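Local coordinates for protein monoglyceride lipase (PDB 4ZWN) that hydrolyses monoacylglycerols to free fatty acids and glycerol, preferring monounsaturated acyl chains, and also takes part in breaking down fatty acid ethyl esters, at residues N58-R63 and G88-T93; W141-G146 and I167-L172; G147-N152 and M240-K245. The protein carries 2 engineered substitutions. All coordinates share one frame; numbering follows the deposited sequence.

Overall arrangement
Within one alpha/beta-hydrolase fold, contact 2 holds the probable nucleophile, contact 3 lies beside it and contact 1 away from the active site. Contact 1 pairs the starts of strands 62-67 and 89-94, contact 2 the ends of strands 138-143 and 165-169; both belong to the same mixed eight-stranded sheet, in which 62-67 and 138-143 are neighbours. Their centres are 20 Å apart, with nearest atoms about 7 Å. Contact 3 shares helix 145-156 with contact 2, their centres only 9 Å apart, and Pro171 CB packs 3.7 Å from Gly147 C. Along the chain contact 1 closes first, whereas the segments of contacts 2 and 3 alternate, tying the nucleophile's helix to both sheet and helix 233-248.

Contact 1: N58-R63 and G88-T93; sequences NEVRGR and GYESFT
Arg63 and Glu90 meet in a buried salt bridge beside the parallel pairing of their strands. Arg63 presents the NE side of its guanidinium, and both contacts end on one carboxylate oxygen: NE lies 2.9 Å and NH2 3.0 Å from Glu90 OE1. The oxygen sits near the guanidinium plane, yet the nitrogens approach from one face of the carboxylate, the two planes being turned 52° apart. Arg63 CG is anti to the backbone N (chi1 -176°) and the chain bends at chi3, which turns NE toward Glu90 OE1. Val60 crosses the glutamate stem at about a right angle, with its CG1 3.6 Å from Glu90 CG.

Backbone bonds set this register. Arg61 N donates to Gly88 O at 3.0 Å with an N-H...O angle of 170°, and Glu90 N to Gly62 O at 2.9 Å. Tyr89 lies on the other face of the sheet, where its CE1 packs 3.7 Å from Arg61 CB; its hydroxyl is bonded to Asp325 and Thr328, and Arg61 NH2 also bonds Thr328.

In the second shell, Glu90 OE2 pairs with Lys134, while Arg63 NH1 pairs with Glu130 and bonds Asn127. An alternating set of charges thus links the strand pair to helix 113-134. Substituting a leucine for the arginine would probably leave Glu90 OE1 without its two donors and take from Glu130 its salt bridge with the arginine, a costly loss in a buried place.

The contact joins the two strands of a beta-alpha-beta unit whose connecting helix, 78-86, touches the Tyr89 and Ser91 face. Helix 113-134 covers the Arg63 and Phe92 face, and strand 44-51 flanks 89-94.

Contact 2: W141-G146 and I167-L172; sequences WGHSMG and IGSGPL
The nucleophile elbow of the alpha/beta-hydrolase fold, here the GXSXG motif from Gly142 to Gly146, rests against the end of strand 165-169, with Ser144 inferred to be the nucleophile. Ser144 has the strained backbone expected of such an elbow, phi/psi 50/-115°. Gly142 fits the tight turn, because a CB there would clash with Gly146 O.

The turn is held at both ends of its serine. Ser144 N donates to Ser169 O at 2.9 Å, nearly straight at 168°, while Ser144 O accepts Leu172 N at 2.9 Å from above its carbonyl plane. Before the turn the strands run parallel: Gly142 N bonds Ile167 O, and Ser169 N reaches Gly142 O at 2.7 Å. His143 turns its ring edge to Ser169, ND1 lying 2.9 Å from OG, where either could be the donor; a second, weak bond runs from ND1 to Ser169 O. His143 CG and Ser169 OG both lie anti to their own backbone N, which brings ring and hydroxyl together on one face of the sheet. On that face Trp141 CD1 meets Ile167 CG2 at 3.5 Å.

Ser144 OG is bonded to Asn275 ND2 and has the side chain of His302 about 3 Å away, consistent with the Ser144-His302-Asp272 triad inferred for this enzyme. Bonds on the serine's own N and O hold the strained elbow, which probably presents OG toward His302.

Contact 3: G147-N152 and M240-K245; sequences GGICLN and MQRGAK
Two helices pack here through polar side chains: Asn152 of helix 145-156 meets Arg242 and Lys245 of helix 233-248. The short axes approach to 9.4 Å and cross at 50°, and only 203 Å² is buried between the segments. The CA atoms nearest each other are those of Gly148 and Gly243, 5.7 Å apart.

Asn152 reaches across with its amide. ND2 donates to Gly148 O, one turn back in its own helix, at 2.6 Å and 162°, with that oxygen close to the amide plane. The same oxygen accepts Asn152 N from the opposite face of its carbonyl. ND2 also makes a weak 3.5 Å bond to Arg242 O across the interface, and OD1 touches Lys245 CE at 3.2 Å.

In the alpha/beta-hydrolase fold, helix 145-156 is the one that follows the nucleophile elbow, and Ile149 touches that elbow. The Arg242 side chain crosses Asn152 and Ile149 obliquely, its CG 3.3 Å from Asn152 ND2 and its guanidinium plane nearly perpendicular to the amide (84°). Bends at chi2 and chi3 carry its NE to 3.8 Å from Ile149 CG1, while NH1 forms a salt bridge with Glu113. Phe117 of helix 113-134 touches both Asn152 and Arg242.

Contact 1: N58-R63 and G88-T93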
# COMPACT_ATOMS: atom_id res chain seq x y z
N ASN A 58 -24.54 -7.03 -11.09
CA ASN A 58 -24.36 -6.57 -9.74
C ASN A 58 -23.09 -7.09 -9.10
O ASN A 58 -22.39 -6.36 -8.41
CB ASN A 58 -25.54 -6.97 -8.88
CG ASN A 58 -25.32 -8.28 -8.18
OD1 ASN A 58 -24.21 -8.67 -7.87
ND2 ASN A 58 -26.40 -8.98 -7.94
N GLU A 59 -22.82 -8.36 -9.37
CA GLU A 59 -22.11 -9.26 -8.50
C GLU A 59 -20.66 -8.94 -8.22
O GLU A 59 -19.98 -8.34 -9.00
CB GLU A 59 -22.20 -10.68 -9.03
CG GLU A 59 -22.02 -10.78 -10.52
CD GLU A 59 -22.35 -12.15 -11.05
OE1 GLU A 59 -23.41 -12.30 -11.68
OE2 GLU A 59 -21.55 -13.08 -10.84
N VAL A 60 -20.21 -9.44 -7.07
CA VAL A 60 -18.89 -9.26 -6.54
C VAL A 60 -18.12 -10.53 -6.56
O VAL A 60 -18.57 -11.51 -6.08
CB VAL A 60 -18.97 -8.90 -5.06
CG1 VAL A 60 -17.65 -8.43 -4.53
CG2 VAL A 60 -20.06 -7.88 -4.80
N ARG A 61 -16.92 -10.47 -7.09
CA ARG A 61 -15.98 -11.60 -7.14
C ARG A 61 -15.13 -11.63 -5.88
O ARG A 61 -14.73 -12.69 -5.42
CB ARG A 61 -15.09 -11.51 -8.37
CG ARG A 61 -15.83 -11.62 -9.68
CD ARG A 61 -14.85 -11.62 -10.83
NE ARG A 61 -13.90 -12.72 -10.71
CZ ARG A 61 -14.00 -13.87 -11.37
NH1 ARG A 61 -15.00 -14.06 -12.22
NH2 ARG A 61 -13.09 -14.82 -11.20
N GLY A 62 -14.86 -10.45 -5.33
CA GLY A 62 -14.06 -10.32 -4.12
C GLY A 62 -13.87 -8.88 -3.68
O GLY A 62 -14.20 -7.94 -4.40
N ARG A 63 -13.33 -8.71 -2.48
CA ARG A 63 -13.01 -7.37 -1.97
C ARG A 63 -11.51 -7.22 -1.74
O ARG A 63 -10.86 -8.15 -1.25
CB ARG A 63 -13.78 -7.09 -0.67
CG ARG A 63 -13.57 -5.68 -0.13
CD ARG A 63 -14.32 -5.46 1.17
NE ARG A 63 -15.76 -5.65 1.02
CZ ARG A 63 -16.66 -5.31 1.94
NH1 ARG A 63 -16.27 -4.77 3.08
NH2 ARG A 63 -17.96 -5.52 1.71
N GLY A 88 -15.71 -5.83 -11.15
CA GLY A 88 -16.34 -6.75 -10.22
C GLY A 88 -15.63 -6.97 -8.91
O GLY A 88 -15.74 -8.05 -8.32
N TYR A 89 -14.89 -5.97 -8.44
CA TYR A 89 -14.19 -6.07 -7.17
C TYR A 89 -14.45 -4.89 -6.25
O TYR A 89 -14.28 -3.73 -6.64
CB TYR A 89 -12.68 -6.22 -7.41
CG TYR A 89 -12.30 -7.54 -8.03
CD1 TYR A 89 -12.15 -8.68 -7.25
CD2 TYR A 89 -12.11 -7.65 -9.40
CE1 TYR A 89 -11.82 -9.89 -7.82
CE2 TYR A 89 -11.77 -8.85 -9.98
CZ TYR A 89 -11.63 -9.97 -9.18
OH TYR A 89 -11.29 -11.17 -9.76
N GLU A 90 -14.87 -5.19 -5.03
CA GLU A 90 -15.05 -4.18 -4.00
C GLU A 90 -13.70 -3.73 -3.46
O GLU A 90 -12.74 -4.51 -3.44
CB GLU A 90 -15.92 -4.71 -2.86
CG GLU A 90 -17.35 -5.02 -3.27
CD GLU A 90 -18.16 -5.62 -2.14
OE1 GLU A 90 -17.55 -6.12 -1.16
OE2 GLU A 90 -19.41 -5.60 -2.22
N SER A 91 -13.62 -2.48 -3.01
CA SER A 91 -12.42 -1.97 -2.38
C SER A 91 -12.71 -1.39 -1.01
O SER A 91 -13.79 -0.83 -0.77
CB SER A 91 -11.75 -0.91 -3.25
OG SER A 91 -11.25 -1.45 -4.46
N PHE A 92 -11.75 -1.52 -0.10
CA PHE A 92 -11.81 -0.85 1.18
C PHE A 92 -10.44 -0.26 1.49
O PHE A 92 -9.43 -0.96 1.44
CB PHE A 92 -12.23 -1.81 2.30
CG PHE A 92 -12.46 -1.13 3.62
CD1 PHE A 92 -11.41 -0.88 4.49
CD2 PHE A 92 -13.74 -0.74 4.00
CE1 PHE A 92 -11.63 -0.25 5.70
CE2 PHE A 92 -13.96 -0.11 5.21
CZ PHE A 92 -12.91 0.14 6.06
N THR A 93 -10.42 1.03 1.79
CA THR A 93 -9.19 1.68 2.20
C THR A 93 -9.49 2.65 3.34
O THR A 93 -10.62 3.09 3.52
CB THR A 93 -8.51 2.43 1.04
OG1 THR A 93 -7.20 2.85 1.44
CG2 THR A 93 -9.32 3.64 0.62

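Contact 2: W141-G146 and I167-L172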
# COMPACT_ATOMS: atom_id res chain seq x y z
N TRP A 141 -3.86 -5.52 -0.36
CA TRP A 141 -3.00 -4.79 -1.29
C TRP A 141 -2.29 -3.67 -0.55
O TRP A 141 -2.87 -3.03 0.32
CB TRP A 141 -3.82 -4.24 -2.45
CG TRP A 141 -3.08 -3.37 -3.43
CD1 TRP A 141 -2.56 -3.75 -4.63
CD2 TRP A 141 -2.82 -1.96 -3.31
NE1 TRP A 141 -1.97 -2.67 -5.26
CE2 TRP A 141 -2.12 -1.56 -4.47
CE3 TRP A 141 -3.11 -1.00 -2.34
CZ2 TRP A 141 -1.71 -0.25 -4.68
CZ3 TRP A 141 -2.69 0.31 -2.55
CH2 TRP A 141 -2.00 0.67 -3.71
N GLY A 142 -1.03 -3.42 -0.90
CA GLY A 142 -0.27 -2.36 -0.28
C GLY A 142 0.76 -1.76 -1.21
O GLY A 142 1.38 -2.48 -1.99
N HIS A 143 0.95 -0.45 -1.13
CA HIS A 143 1.97 0.22 -1.93
C HIS A 143 3.08 0.79 -1.06
O HIS A 143 2.82 1.42 -0.03
CB HIS A 143 1.36 1.33 -2.78
CG HIS A 143 2.38 2.18 -3.47
ND1 HIS A 143 3.18 1.70 -4.48
CD2 HIS A 143 2.76 3.46 -3.27
CE1 HIS A 143 3.99 2.65 -4.89
NE2 HIS A 143 3.76 3.74 -4.17
N SER A 144 4.32 0.58 -1.49
CA SER A 144 5.51 1.09 -0.79
C SER A 144 5.42 0.72 0.69
O SER A 144 5.45 -0.47 1.04
CB SER A 144 5.60 2.61 -0.97
OG SER A 144 6.89 3.08 -0.60
N MET A 145 5.31 1.72 1.55
CA MET A 145 5.14 1.49 2.99
C MET A 145 3.99 0.53 3.26
O MET A 145 4.10 -0.34 4.12
CB MET A 145 4.90 2.81 3.73
CG MET A 145 4.78 2.66 5.23
SD MET A 145 4.06 4.12 6.02
CE MET A 145 2.37 4.02 5.41
N GLY A 146 2.90 0.69 2.52
CA GLY A 146 1.76 -0.20 2.63
C GLY A 146 2.09 -1.60 2.13
O GLY A 146 1.54 -2.59 2.62
N ILE A 167 -1.07 -8.78 -2.36
CA ILE A 167 -0.52 -8.03 -3.48
C ILE A 167 0.37 -6.90 -2.99
O ILE A 167 -0.06 -6.07 -2.19
CB ILE A 167 -1.64 -7.45 -4.37
CG1 ILE A 167 -2.61 -8.55 -4.79
CG2 ILE A 167 -1.03 -6.74 -5.57
CD1 ILE A 167 -3.87 -8.04 -5.44
N GLY A 168 1.60 -6.88 -3.47
CA GLY A 168 2.53 -5.82 -3.13
C GLY A 168 2.82 -4.91 -4.31
O GLY A 168 3.10 -5.38 -5.41
N SER A 169 2.74 -3.61 -4.08
CA SER A 169 3.06 -2.62 -5.10
C SER A 169 4.34 -1.89 -4.73
O SER A 169 4.33 -1.01 -3.86
CB SER A 169 1.92 -1.62 -5.26
OG SER A 169 2.32 -0.52 -6.07
N GLY A 170 5.44 -2.25 -5.40
CA GLY A 170 6.76 -1.76 -5.07
C GLY A 170 6.97 -1.65 -3.57
O GLY A 170 7.19 -0.56 -3.05
N PRO A 171 6.87 -2.79 -2.86
CA PRO A 171 6.86 -2.77 -1.39
C PRO A 171 8.15 -2.21 -0.80
O PRO A 171 9.23 -2.44 -1.34
CB PRO A 171 6.70 -4.25 -1.03
CG PRO A 171 7.25 -4.99 -2.19
CD PRO A 171 6.90 -4.16 -3.39
N LEU A 172 8.02 -1.45 0.28
CA LEU A 172 9.18 -0.90 0.96
C LEU A 172 9.92 -2.00 1.71
O LEU A 172 9.58 -2.33 2.84
CB LEU A 172 8.77 0.21 1.93
CG LEU A 172 9.89 0.82 2.77
CD1 LEU A 172 10.94 1.45 1.89
CD2 LEU A 172 9.33 1.83 3.75

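Contact 3: G147-N152 and M240-K245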
# COMPACT_ATOMS: atom_id res chain seq x y z
N GLY A 147 2.99 -1.67 1.15
CA GLY A 147 3.48 -2.95 0.66
C GLY A 147 4.29 -3.69 1.70
O GLY A 147 4.17 -4.91 1.85
N GLY A 148 5.13 -2.96 2.44
CA GLY A 148 5.91 -3.55 3.51
C GLY A 148 5.02 -4.07 4.62
O GLY A 148 5.29 -5.12 5.21
N ILE A 149 3.96 -3.32 4.91
CA ILE A 149 2.98 -3.73 5.91
C ILE A 149 2.23 -4.97 5.43
O ILE A 149 2.02 -5.91 6.20
CB ILE A 149 1.98 -2.59 6.20
CG1 ILE A 149 2.72 -1.40 6.84
CG2 ILE A 149 0.86 -3.07 7.11
CD1 ILE A 149 1.89 -0.14 6.92
N CYS A 150 1.84 -4.95 4.16
CA CYS A 150 1.09 -6.06 3.57
C CYS A 150 1.86 -7.38 3.61
O CYS A 150 1.32 -8.41 4.01
CB CYS A 150 0.73 -5.72 2.12
SG CYS A 150 -0.04 -7.09 1.23
N LEU A 151 3.12 -7.35 3.17
CA LEU A 151 3.93 -8.57 3.15
C LEU A 151 4.24 -9.05 4.56
O LEU A 151 4.34 -10.26 4.80
CB LEU A 151 5.23 -8.33 2.38
CG LEU A 151 5.06 -8.01 0.89
CD1 LEU A 151 6.42 -7.83 0.23
CD2 LEU A 151 4.26 -9.09 0.19
N ASN A 152 4.37 -8.12 5.50
CA ASN A 152 4.61 -8.49 6.89
C ASN A 152 3.37 -9.07 7.55
O ASN A 152 3.47 -10.00 8.36
CB ASN A 152 5.11 -7.29 7.69
CG ASN A 152 6.62 -7.14 7.62
OD1 ASN A 152 7.36 -7.87 8.28
ND2 ASN A 152 7.09 -6.19 6.83
N MET A 240 10.95 1.54 8.23
CA MET A 240 12.26 1.27 7.64
C MET A 240 12.76 -0.08 8.12
O MET A 240 13.25 -0.89 7.33
CB MET A 240 13.26 2.37 7.99
CG MET A 240 13.07 3.67 7.22
SD MET A 240 13.54 3.53 5.49
CE MET A 240 15.29 3.17 5.65
N GLN A 241 12.62 -0.32 9.42
CA GLN A 241 13.04 -1.57 10.03
C GLN A 241 12.16 -2.72 9.56
O GLN A 241 12.63 -3.83 9.35
CB GLN A 241 13.01 -1.47 11.56
CG GLN A 241 13.40 -2.75 12.28
CD GLN A 241 13.43 -2.58 13.78
OE1 GLN A 241 12.40 -2.30 14.41
NE2 GLN A 241 14.61 -2.73 14.37
N ARG A 242 10.88 -2.41 9.41
CA ARG A 242 9.88 -3.35 8.91
C ARG A 242 10.35 -4.05 7.65
O ARG A 242 10.34 -5.28 7.56
CB ARG A 242 8.56 -2.63 8.65
CG ARG A 242 7.34 -3.50 8.69
CD ARG A 242 6.27 -2.88 9.57
NE ARG A 242 5.80 -1.60 9.04
CZ ARG A 242 5.51 -0.54 9.79
NH1 ARG A 242 5.66 -0.59 11.10
NH2 ARG A 242 5.08 0.57 9.22
N GLY A 243 10.78 -3.25 6.67
CA GLY A 243 11.25 -3.77 5.40
C GLY A 243 12.62 -4.42 5.48
O GLY A 243 12.86 -5.44 4.83
N ALA A 244 13.51 -3.84 6.28
CA ALA A 244 14.85 -4.38 6.45
C ALA A 244 14.80 -5.78 7.05
O ALA A 244 15.64 -6.63 6.73
CB ALA A 244 15.68 -3.46 7.33
N LYS A 245 13.82 -6.01 7.92
CA LYS A 245 13.64 -7.31 8.55
C LYS A 245 13.37 -8.38 7.50
O LYS A 245 13.88 -9.50 7.59
CB LYS A 245 12.49 -7.27 9.56
CG LYS A 245 12.13 -8.63 10.15
CD LYS A 245 10.96 -8.51 11.13
CE LYS A 245 9.76 -7.86 10.46
NZ LYS A 245 8.65 -7.62 11.43